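Local coordinates for protein PA1221 (Pseudomonas aeruginosa, PDB 4DG8) that is built as an AMP-binding enzyme of the ANL clan joined to a phosphopantetheine attachment region, and holds adenosine monophosphate in a pocket of the chain, at residues Ala433-Gln436 / Arg437-Gln441; His42-Ala45 / Ile46-Arg49; Arg405-Glu408 / Gln409-Arg413; His26-Val29 / Val30-Phe33. One frame throughout, in Å; residues are numbered along the deposited sequence.

Contact 1. Residues Ala433-Gln436 / Arg437-Gln441; sequences ALEQ and RFRRQ
Gln436, Arg439 and Arg437 have the most surface buried where residues 433-436 and 437-441 meet, in alpha-helix 431-439 and the residues that follow it. The i to i+4 ladder runs from Arg437 N to Ala433 O through Arg439 N to Glu435 O (3.0 Å, the donor in the carbonyl plane); the bond from Arg440 N to Gln436 O is weak (3.3 Å, 131° at the hydrogen). Arg439 folds back over the preceding turn. With CG anti to the carbonyl carbon (chi1 -84°) and the chain extended to NE, it brings NH1 to 3.4 Å from Gln436 CA, which lies at the guanidinium edge. The Gln436 amide crosses this side chain at about a right angle, yet the two planar groups are only 16° apart; NE2 and NH1 are both donors and form no bond. Toward Glu435 the ion pair is long, OE2 to Arg439 NH2 3.9 Å; each has a stronger partner on strand 444-454: Arg439 NE meets Asp446, and Glu435 OE1 accepts from Leu449 N. Arg437 instead sends its extended chain away from the preceding turn, beside Leu475 and Leu479. On the buried side, Leu434 CD1 meets Phe438 CE2 at 4.3 Å. One water accompanies the long pair, donating to Glu435 OE2 at 2.7 Å and accepting weakly from Arg439 NH1 at 3.4 Å.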
loop_
_atom_site.group_PDB
_atom_site.type_symbol
_atom_site.label_atom_id
_atom_site.label_comp_id
_atom_site.label_asym_id
_atom_site.label_seq_id
_atom_site.Cartn_x
_atom_site.Cartn_y
_atom_site.Cartn_z
ATOM N N ALA A 433 -7.428 -17.871 -9.049
ATOM C CA ALA A 433 -8.847 -17.499 -9.083
ATOM C C ALA A 433 -9.201 -16.783 -10.384
ATOM O O ALA A 433 -10.189 -17.126 -11.036
ATOM C CB ALA A 433 -9.228 -16.639 -7.873
ATOM N N LEU A 434 -8.377 -15.808 -10.763
ATOM C CA LEU A 434 -8.582 -15.046 -11.996
ATOM C C LEU A 434 -8.471 -15.959 -13.224
ATOM O O LEU A 434 -9.231 -15.847 -14.205
ATOM C CB LEU A 434 -7.577 -13.882 -12.067
ATOM C CG LEU A 434 -7.693 -12.950 -13.278
ATOM C CD1 LEU A 434 -9.105 -12.375 -13.353
ATOM C CD2 LEU A 434 -6.627 -11.833 -13.257
ATOM N N GLU A 435 -7.526 -16.882 -13.143
ATOM C CA GLU A 435 -7.313 -17.889 -14.173
ATOM C C GLU A 435 -8.570 -18.754 -14.336
ATOM O O GLU A 435 -9.079 -18.962 -15.452
ATOM C CB GLU A 435 -6.135 -18.759 -13.748
ATOM C CG GLU A 435 -5.475 -19.556 -14.841
ATOM C CD GLU A 435 -4.161 -20.149 -14.371
ATOM O OE1 GLU A 435 -3.150 -19.983 -15.082
ATOM O OE2 GLU A 435 -4.137 -20.762 -13.280
ATOM N N GLN A 436 -9.062 -19.256 -13.207
ATOM C CA GLN A 436 -10.261 -20.086 -13.187
ATOM C C GLN A 436 -11.429 -19.290 -13.756
ATOM O O GLN A 436 -12.302 -19.834 -14.437
ATOM C CB GLN A 436 -10.558 -20.574 -11.765
ATOM C CG GLN A 436 -11.838 -21.405 -11.629
ATOM C CD GLN A 436 -11.853 -22.641 -12.525
ATOM O OE1 GLN A 436 -12.832 -22.896 -13.229
ATOM N NE2 GLN A 436 -10.772 -23.416 -12.493
ATOM N N ARG A 437 -11.419 -17.987 -13.495
ATOM C CA ARG A 437 -12.426 -17.084 -14.033
ATOM C C ARG A 437 -12.376 -16.971 -15.571
ATOM O O ARG A 437 -13.421 -16.949 -16.239
ATOM C CB ARG A 437 -12.312 -15.713 -13.364
ATOM C CG ARG A 437 -13.361 -14.735 -13.825
ATOM C CD ARG A 437 -13.384 -13.465 -12.978
ATOM N NE ARG A 437 -14.515 -12.639 -13.399
ATOM C CZ ARG A 437 -14.646 -11.336 -13.167
ATOM N NH1 ARG A 437 -13.709 -10.666 -12.500
ATOM N NH2 ARG A 437 -15.727 -10.703 -13.616
ATOM N N PHE A 438 -11.170 -16.899 -16.135
ATOM C CA PHE A 438 -11.021 -16.969 -17.586
ATOM C C PHE A 438 -11.534 -18.306 -18.140
ATOM O O PHE A 438 -12.211 -18.335 -19.168
ATOM C CB PHE A 438 -9.561 -16.750 -18.012
ATOM C CG PHE A 438 -9.215 -15.312 -18.303
ATOM C CD1 PHE A 438 -9.362 -14.796 -19.583
ATOM C CD2 PHE A 438 -8.724 -14.482 -17.303
ATOM C CE1 PHE A 438 -9.040 -13.471 -19.861
ATOM C CE2 PHE A 438 -8.396 -13.153 -17.573
ATOM C CZ PHE A 438 -8.558 -12.649 -18.852
ATOM N N ARG A 439 -11.211 -19.405 -17.457
ATOM C CA ARG A 439 -11.679 -20.727 -17.889
ATOM C C ARG A 439 -13.193 -20.773 -18.097
ATOM O O ARG A 439 -13.688 -21.488 -18.971
ATOM C CB ARG A 439 -11.284 -21.813 -16.885
ATOM C CG ARG A 439 -9.889 -22.359 -17.057
ATOM C CD ARG A 439 -9.694 -23.611 -16.223
ATOM N NE ARG A 439 -8.278 -23.897 -16.041
ATOM C CZ ARG A 439 -7.515 -23.313 -15.122
ATOM N NH1 ARG A 439 -8.044 -22.415 -14.298
ATOM N NH2 ARG A 439 -6.228 -23.622 -15.024
ATOM N N ARG A 440 -13.917 -20.006 -17.286
ATOM C CA ARG A 440 -15.375 -20.039 -17.285
ATOM C C ARG A 440 -16.049 -19.234 -18.410
ATOM O O ARG A 440 -17.273 -19.310 -18.575
ATOM C CB ARG A 440 -15.932 -19.639 -15.908
ATOM C CG ARG A 440 -15.581 -20.629 -14.793
ATOM C CD ARG A 440 -16.407 -20.394 -13.538
ATOM N NE ARG A 440 -16.141 -19.087 -12.949
ATOM C CZ ARG A 440 -15.621 -18.902 -11.741
ATOM N NH1 ARG A 440 -15.325 -19.947 -10.973
ATOM N NH2 ARG A 440 -15.410 -17.668 -11.299
ATOM N N GLN A 441 -15.272 -18.468 -19.177
ATOM C CA GLN A 441 -15.824 -17.849 -20.383
ATOM C C GLN A 441 -16.190 -18.975 -21.347
ATOM O O GLN A 441 -15.474 -19.977 -21.453
ATOM C CB GLN A 441 -14.833 -16.890 -21.048
ATOM C CG GLN A 441 -14.253 -15.821 -20.140
ATOM C CD GLN A 441 -15.295 -14.826 -19.656
ATOM O OE1 GLN A 441 -15.502 -14.673 -18.451
ATOM N NE2 GLN A 441 -15.948 -14.136 -20.593
HETATM O O HOH W 1 -6.023 -21.921 -11.650
#

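Contact 2. Residues His42-Ala45 / Ile46-Arg49; sequences HREA and IRDR
Arg47 curls back toward Glu44, three residues earlier, and its course can be followed atom by atom. CB lies 3.7 Å from Glu44 OE2, and CG is slightly farther from the same oxygen. The chain then bends at both chi2 and chi3, which turns it back toward the carboxylate and brings CD to 3.5 Å from OE2. NE makes the main contact: it donates to Glu44 OE2 at 2.6 Å in a nearly straight salt-bridge hydrogen bond, 167° at the hydrogen, although the placement of that oxygen is somewhat doubtful. The carboxylate reaches the guanidinium at its edge, with the two planes 43° apart. Beyond NE, the NH2 nitrogen stands 3.6 Å from Glu44 OE1, an oxygen that has its own salt bridge to Arg206.

Both residues belong to strand 44-48, the first arm of a hairpin with strand 51-54, and a classic beta bulge interrupts the strand between them: Ala45 and Ile46 both face Val53. The backbone evidence is the alpha-like psi of Ala45 (-35°) before the extended Ile46. Ala45 and Ile46 both rest on Leu58 of helix 55-72, whereas Glu44 and Arg47 both touch Cys231 of the neighbouring parallel strand 231-234. Glu44 is extended, its CG anti to the backbone N, and CG passes 3.9 Å from Ile46 O.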
loop_
_atom_site.group_PDB
_atom_site.type_symbol
_atom_site.label_atom_id
_atom_site.label_comp_id
_atom_site.label_asym_id
_atom_site.label_seq_id
_atom_site.Cartn_x
_atom_site.Cartn_y
_atom_site.Cartn_z
ATOM N N HIS A 42 4.400 27.219 10.743
ATOM C CA HIS A 42 5.007 27.733 9.510
ATOM C C HIS A 42 6.078 26.877 8.804
ATOM O O HIS A 42 6.634 27.299 7.791
ATOM C CB HIS A 42 5.411 29.211 9.705
ATOM C CG HIS A 42 4.251 30.053 10.129
ATOM N ND1 HIS A 42 3.066 30.073 9.424
ATOM C CD2 HIS A 42 4.046 30.816 11.228
ATOM C CE1 HIS A 42 2.196 30.850 10.046
ATOM N NE2 HIS A 42 2.764 31.308 11.144
ATOM N N ARG A 43 6.363 25.687 9.331
ATOM C CA ARG A 43 7.110 24.679 8.562
ATOM C C ARG A 43 6.332 24.203 7.312
ATOM O O ARG A 43 5.113 24.265 7.268
ATOM C CB ARG A 43 7.426 23.460 9.430
ATOM C CG ARG A 43 8.642 23.578 10.333
ATOM C CD ARG A 43 8.947 22.203 10.920
ATOM N NE ARG A 43 10.142 22.180 11.758
ATOM C CZ ARG A 43 10.631 21.079 12.323
ATOM N NH1 ARG A 43 10.027 19.913 12.135
ATOM N NH2 ARG A 43 11.724 21.138 13.073
ATOM N N GLU A 44 7.050 23.717 6.307
ATOM C CA GLU A 44 6.439 23.304 5.046
ATOM C C GLU A 44 5.809 21.891 5.132
ATOM O O GLU A 44 6.489 20.894 5.384
ATOM C CB GLU A 44 7.528 23.345 3.977
ATOM C CG GLU A 44 7.060 23.179 2.577
ATOM C CD GLU A 44 8.204 23.315 1.602
ATOM O OE1 GLU A 44 9.323 22.905 1.957
ATOM O OE2 GLU A 44 7.989 23.842 0.491
ATOM N N ALA A 45 4.492 21.830 4.988
ATOM C CA ALA A 45 3.744 20.571 5.047
ATOM C C ALA A 45 3.635 19.852 3.702
ATOM O O ALA A 45 3.569 18.629 3.641
ATOM C CB ALA A 45 2.368 20.811 5.641
ATOM N N ILE A 46 3.535 20.637 2.635
ATOM C CA ILE A 46 3.350 20.110 1.288
ATOM C C ILE A 46 4.187 20.934 0.320
ATOM O O ILE A 46 4.105 22.154 0.321
ATOM C CB ILE A 46 1.879 20.248 0.823
ATOM C CG1 ILE A 46 0.905 19.500 1.736
ATOM C CG2 ILE A 46 1.717 19.761 -0.600
ATOM C CD1 ILE A 46 -0.562 19.736 1.342
ATOM N N ARG A 47 4.954 20.269 -0.531
ATOM C CA ARG A 47 5.642 20.957 -1.609
ATOM C C ARG A 47 5.184 20.405 -2.947
ATOM O O ARG A 47 5.322 19.207 -3.215
ATOM C CB ARG A 47 7.165 20.800 -1.488
ATOM C CG ARG A 47 7.922 21.245 -2.762
ATOM C CD ARG A 47 8.034 22.753 -2.858
ATOM N NE ARG A 47 8.970 23.230 -1.853
ATOM C CZ ARG A 47 10.239 23.539 -2.090
ATOM N NH1 ARG A 47 10.728 23.479 -3.325
ATOM N NH2 ARG A 47 11.012 23.934 -1.087
ATOM N N ASP A 48 4.649 21.274 -3.794
ATOM C CA ASP A 48 4.167 20.838 -5.102
ATOM C C ASP A 48 4.638 21.786 -6.210
ATOM O O ASP A 48 5.416 22.704 -5.938
ATOM C CB ASP A 48 2.638 20.652 -5.075
ATOM C CG ASP A 48 1.866 21.946 -4.797
ATOM O OD1 ASP A 48 2.420 23.061 -4.976
ATOM O OD2 ASP A 48 0.666 21.835 -4.432
ATOM N N ARG A 49 4.202 21.574 -7.455
ATOM C CA ARG A 49 4.680 22.436 -8.550
ATOM C C ARG A 49 4.298 23.922 -8.388
ATOM O O ARG A 49 4.923 24.802 -9.002
ATOM C CB ARG A 49 4.241 21.912 -9.921
ATOM C CG ARG A 49 2.734 21.945 -10.170
ATOM C CD ARG A 49 2.376 21.079 -11.357
ATOM N NE ARG A 49 1.134 21.496 -11.999
ATOM C CZ ARG A 49 1.043 22.521 -12.848
ATOM N NH1 ARG A 49 2.118 23.246 -13.146
ATOM N NH2 ARG A 49 -0.128 22.832 -13.391
#

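Contact 3. Residues Arg405-Glu408 / Gln409-Arg413; sequences RYDE and QGRLR
Arg405 and Arg413 form an antiparallel hydrogen-bonded pair, Arg413 N reaching Arg405 O at 2.7 Å, and the hairpin between strands 393-406 and 412-416 closes through a type I turn from Asp407 to Gly410. Tyr406 and Leu412 make the next, non-hydrogen-bonded pair. On their face of the sheet, Leu412 CD2 sits over the tyrosine ring in a CH-pi contact, 3.8 Å from the centroid and 29° off the normal. The other face carries Arg405 and Arg413, side by side and pointing the same way: Arg413 CG lies over the centre of the Arg405 guanidinium, and Arg405 NH2 over that of Arg413, the two planes 48° apart.

Asp407 organises the turn. A chi1 of 63° sets its CG between the backbone N and the carbonyl carbon, directing the carboxylate back across the loop. OD1 accepts from Gln409 N (2.8 Å) and Arg411 N (3.0 Å), which come from opposite faces of its plane. OD2 takes three donors. Arg411 meets it side-on, NE at 2.6 Å on the syn lone pair and NH2 from above the carboxylate plane, while Arg413 NH1 donates to the anti lone pair of OD2 at 3.0 Å.

Further acids surround the arginines: Asp358 pairs with Arg405, Asp327 with Arg411 and Asp332 with Arg413. Five N-H groups on one buried carboxylate would be expected to favour its ionised form strongly, and the surrounding acids probably offset the like charges of Arg405 and Arg413, whose NH2 atoms are 3.6 Å apart.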
loop_
_atom_site.group_PDB
_atom_site.type_symbol
_atom_site.label_atom_id
_atom_site.label_comp_id
_atom_site.label_asym_id
_atom_site.label_seq_id
_atom_site.Cartn_x
_atom_site.Cartn_y
_atom_site.Cartn_z
ATOM N N ARG A 405 11.954 -17.804 8.121
ATOM C CA ARG A 405 12.792 -18.490 9.096
ATOM C C ARG A 405 13.623 -17.431 9.802
ATOM O O ARG A 405 13.892 -16.369 9.233
ATOM C CB ARG A 405 13.752 -19.458 8.402
ATOM C CG ARG A 405 14.870 -18.710 7.670
ATOM C CD ARG A 405 15.987 -19.589 7.149
ATOM N NE ARG A 405 16.830 -18.822 6.234
ATOM C CZ ARG A 405 17.951 -18.188 6.577
ATOM N NH1 ARG A 405 18.403 -18.241 7.828
ATOM N NH2 ARG A 405 18.626 -17.496 5.660
ATOM N N TYR A 406 14.029 -17.713 11.038
ATOM C CA TYR A 406 14.980 -16.856 11.742
ATOM C C TYR A 406 16.395 -17.203 11.314
ATOM O O TYR A 406 16.690 -18.365 11.029
ATOM C CB TYR A 406 14.885 -17.052 13.256
ATOM C CG TYR A 406 13.593 -16.580 13.882
ATOM C CD1 TYR A 406 13.285 -15.227 13.957
ATOM C CD2 TYR A 406 12.692 -17.490 14.419
ATOM C CE1 TYR A 406 12.107 -14.792 14.544
ATOM C CE2 TYR A 406 11.516 -17.070 15.002
ATOM C CZ TYR A 406 11.221 -15.718 15.065
ATOM O OH TYR A 406 10.044 -15.300 15.663
ATOM N N ASP A 407 17.272 -16.203 11.282
ATOM C CA ASP A 407 18.711 -16.475 11.199
ATOM C C ASP A 407 19.303 -16.515 12.604
ATOM O O ASP A 407 18.573 -16.381 13.597
ATOM C CB ASP A 407 19.450 -15.457 10.322
ATOM C CG ASP A 407 19.380 -14.033 10.865
ATOM O OD1 ASP A 407 19.107 -13.847 12.079
ATOM O OD2 ASP A 407 19.600 -13.094 10.061
ATOM N N GLU A 408 20.620 -16.689 12.687
ATOM C CA GLU A 408 21.302 -16.796 13.979
ATOM C C GLU A 408 21.188 -15.524 14.824
ATOM O O GLU A 408 21.453 -15.553 16.023
ATOM C CB GLU A 408 22.776 -17.182 13.794
ATOM C CG GLU A 408 23.642 -16.099 13.124
ATOM C CD GLU A 408 23.337 -15.897 11.638
ATOM O OE1 GLU A 408 23.141 -16.907 10.923
ATOM O OE2 GLU A 408 23.302 -14.728 11.186
ATOM N N GLN A 409 20.801 -14.412 14.205
ATOM C CA GLN A 409 20.634 -13.148 14.928
ATOM C C GLN A 409 19.203 -12.865 15.381
ATOM O O GLN A 409 18.907 -11.774 15.873
ATOM C CB GLN A 409 21.146 -11.970 14.102
ATOM C CG GLN A 409 22.640 -11.963 13.915
ATOM C CD GLN A 409 23.098 -10.830 13.028
ATOM O OE1 GLN A 409 22.923 -9.656 13.358
ATOM N NE2 GLN A 409 23.677 -11.175 11.884
ATOM N N GLY A 410 18.305 -13.823 15.189
ATOM C CA GLY A 410 16.910 -13.591 15.530
ATOM C C GLY A 410 16.228 -12.621 14.578
ATOM O O GLY A 410 15.219 -12.002 14.925
ATOM N N ARG A 411 16.789 -12.472 13.378
ATOM C CA ARG A 411 16.150 -11.676 12.330
ATOM C C ARG A 411 15.335 -12.599 11.435
ATOM O O ARG A 411 15.716 -13.748 11.213
ATOM C CB ARG A 411 17.191 -10.938 11.482
ATOM C CG ARG A 411 18.189 -10.121 12.266
ATOM C CD ARG A 411 19.249 -9.527 11.339
ATOM N NE ARG A 411 20.023 -10.548 10.625
ATOM C CZ ARG A 411 21.104 -10.281 9.890
ATOM N NH1 ARG A 411 21.546 -9.032 9.783
ATOM N NH2 ARG A 411 21.751 -11.259 9.273
ATOM N N LEU A 412 14.211 -12.112 10.923
ATOM C CA LEU A 412 13.415 -12.922 10.008
ATOM C C LEU A 412 13.949 -12.882 8.577
ATOM O O LEU A 412 14.384 -11.841 8.078
ATOM C CB LEU A 412 11.936 -12.525 10.050
ATOM C CG LEU A 412 11.171 -12.988 11.297
ATOM C CD1 LEU A 412 9.829 -12.284 11.381
ATOM C CD2 LEU A 412 10.986 -14.502 11.310
ATOM N N ARG A 413 13.917 -14.044 7.937
ATOM C CA ARG A 413 14.363 -14.216 6.565
ATOM C C ARG A 413 13.170 -14.732 5.748
ATOM O O ARG A 413 12.685 -15.846 5.980
ATOM C CB ARG A 413 15.518 -15.213 6.546
ATOM C CG ARG A 413 16.601 -14.862 7.576
ATOM C CD ARG A 413 17.317 -13.550 7.208
ATOM N NE ARG A 413 18.161 -13.772 6.044
ATOM C CZ ARG A 413 19.459 -14.067 6.096
ATOM N NH1 ARG A 413 20.103 -14.147 7.262
ATOM N NH2 ARG A 413 20.115 -14.280 4.973
#

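Contact 4. Residues His26-Val29 / Val30-Phe33; sequences HPTV and VARF
Thr28 OG1 accepts from Ala31 N at 3.0 Å, with 162° at the hydrogen, a capping bond across the first turn of helix 29-39. The threonine torsion makes this possible: with chi1 72° the hydroxyl is flanked by both main-chain branches of its own residue and faces the amides at the helix start. Two main-chain bonds continue the turn: Arg32 N to Thr28 O at 3.2 Å, nearly straight at 168°, and Phe33 N to Val29 O at 2.9 Å.

The same hydroxyl is closely packed by carbon. Val30 CG2 approaches OG1 to 3.2 Å, the two side chains crossing at a slant, and Ala31 CB reaches it at 3.4 Å. Before the cap, Pro27 lies alongside Arg32 and points the same way, with its CG 4.2 Å from Arg32 CB. Beyond CB the arginine leads away from this turn, bending at chi2, and its NE donates to Leu227 O.

Farther out, buried Val29, whose backbone N hydrogen-bonds to His186 ND1, touches Ile189 of helix 186-193 and Trp223 of helix 217-226, while Val30 rests on Leu98 and Leu99 of helix 88-99 and Phe33 packs on Leu95 and Leu226, its ring meeting that of Tyr55. A threonine immediately before the helix, its hydroxyl accepting from the amide three residues on, is the classic N-cap.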
loop_
_atom_site.group_PDB
_atom_site.type_symbol
_atom_site.label_atom_id
_atom_site.label_comp_id
_atom_site.label_asym_id
_atom_site.label_seq_id
_atom_site.Cartn_x
_atom_site.Cartn_y
_atom_site.Cartn_z
ATOM N N HIS A 26 -1.765 4.584 21.313
ATOM C CA HIS A 26 -1.354 5.405 20.186
ATOM C C HIS A 26 -2.354 6.533 19.983
ATOM O O HIS A 26 -3.538 6.364 20.245
ATOM C CB HIS A 26 -1.184 4.520 18.937
ATOM C CG HIS A 26 -0.142 3.460 19.118
ATOM N ND1 HIS A 26 1.189 3.667 18.817
ATOM C CD2 HIS A 26 -0.220 2.213 19.642
ATOM C CE1 HIS A 26 1.878 2.575 19.104
ATOM N NE2 HIS A 26 1.047 1.676 19.600
ATOM N N PRO A 27 -1.872 7.705 19.560
ATOM C CA PRO A 27 -2.794 8.837 19.415
ATOM C C PRO A 27 -3.574 8.709 18.108
ATOM O O PRO A 27 -3.150 7.962 17.213
ATOM C CB PRO A 27 -1.848 10.045 19.381
ATOM C CG PRO A 27 -0.615 9.484 18.618
ATOM C CD PRO A 27 -0.511 8.023 19.077
ATOM N N THR A 28 -4.707 9.396 17.993
ATOM C CA THR A 28 -5.386 9.449 16.699
ATOM C C THR A 28 -4.496 10.224 15.710
ATOM O O THR A 28 -3.584 10.950 16.119
ATOM C CB THR A 28 -6.764 10.128 16.795
ATOM O OG1 THR A 28 -6.576 11.534 16.998
ATOM C CG2 THR A 28 -7.618 9.530 17.947
ATOM N N VAL A 29 -4.727 10.047 14.412
ATOM C CA VAL A 29 -3.966 10.809 13.423
ATOM C C VAL A 29 -4.200 12.315 13.602
ATOM O O VAL A 29 -3.300 13.115 13.412
ATOM C CB VAL A 29 -4.349 10.423 11.984
ATOM C CG1 VAL A 29 -3.660 11.333 10.997
ATOM C CG2 VAL A 29 -3.995 8.967 11.706
ATOM N N VAL A 30 -5.420 12.692 13.967
ATOM C CA VAL A 30 -5.761 14.102 14.020
ATOM C C VAL A 30 -5.180 14.767 15.271
ATOM O O VAL A 30 -4.780 15.923 15.222
ATOM C CB VAL A 30 -7.271 14.345 13.930
ATOM C CG1 VAL A 30 -7.821 13.851 12.575
ATOM C CG2 VAL A 30 -7.965 13.675 15.073
ATOM N N ALA A 31 -5.113 14.037 16.382
ATOM C CA ALA A 31 -4.442 14.581 17.560
ATOM C C ALA A 31 -2.939 14.827 17.291
ATOM O O ALA A 31 -2.410 15.894 17.592
ATOM C CB ALA A 31 -4.656 13.669 18.776
ATOM N N ARG A 32 -2.265 13.856 16.678
ATOM C CA ARG A 32 -0.839 14.009 16.415
ATOM C C ARG A 32 -0.587 15.115 15.390
ATOM O O ARG A 32 0.280 15.991 15.586
ATOM C CB ARG A 32 -0.244 12.692 15.940
ATOM C CG ARG A 32 1.211 12.790 15.517
ATOM C CD ARG A 32 2.133 13.083 16.677
ATOM N NE ARG A 32 3.499 13.244 16.183
ATOM C CZ ARG A 32 4.576 13.389 16.949
ATOM N NH1 ARG A 32 4.461 13.405 18.275
ATOM N NH2 ARG A 32 5.775 13.532 16.381
ATOM N N PHE A 33 -1.365 15.099 14.315
ATOM C CA PHE A 33 -1.269 16.181 13.352
ATOM C C PHE A 33 -1.491 17.538 14.012
ATOM O O PHE A 33 -0.792 18.498 13.700
ATOM C CB PHE A 33 -2.221 16.023 12.146
ATOM C CG PHE A 33 -2.076 17.136 11.153
ATOM C CD1 PHE A 33 -1.132 17.060 10.142
ATOM C CD2 PHE A 33 -2.800 18.305 11.297
ATOM C CE1 PHE A 33 -0.952 18.128 9.252
ATOM C CE2 PHE A 33 -2.633 19.378 10.416
ATOM C CZ PHE A 33 -1.717 19.285 9.385
#

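In the fold
All four contacts are local and partly buried, 20 to 26 Å from the centre of the chain. Contacts 2 and 4 are neighbours: helix 29-39 leads into strand 44-48, their nearest atoms are about 6 Å apart, and Tyr55 touches both Ala45 and Phe33. Contact 1 lies across the chain's centre from this pair. Contact 3 lies near the nucleotide, the side chain of Leu412 being about 10 Å from the bound AMP. The chemistry differs accordingly: contact 3 concentrates its charges on a buried aspartate, contacts 1 and 2 carry ion pairs on partly exposed side chains beside buried apolar ones, and contact 4 relies on uncharged capping.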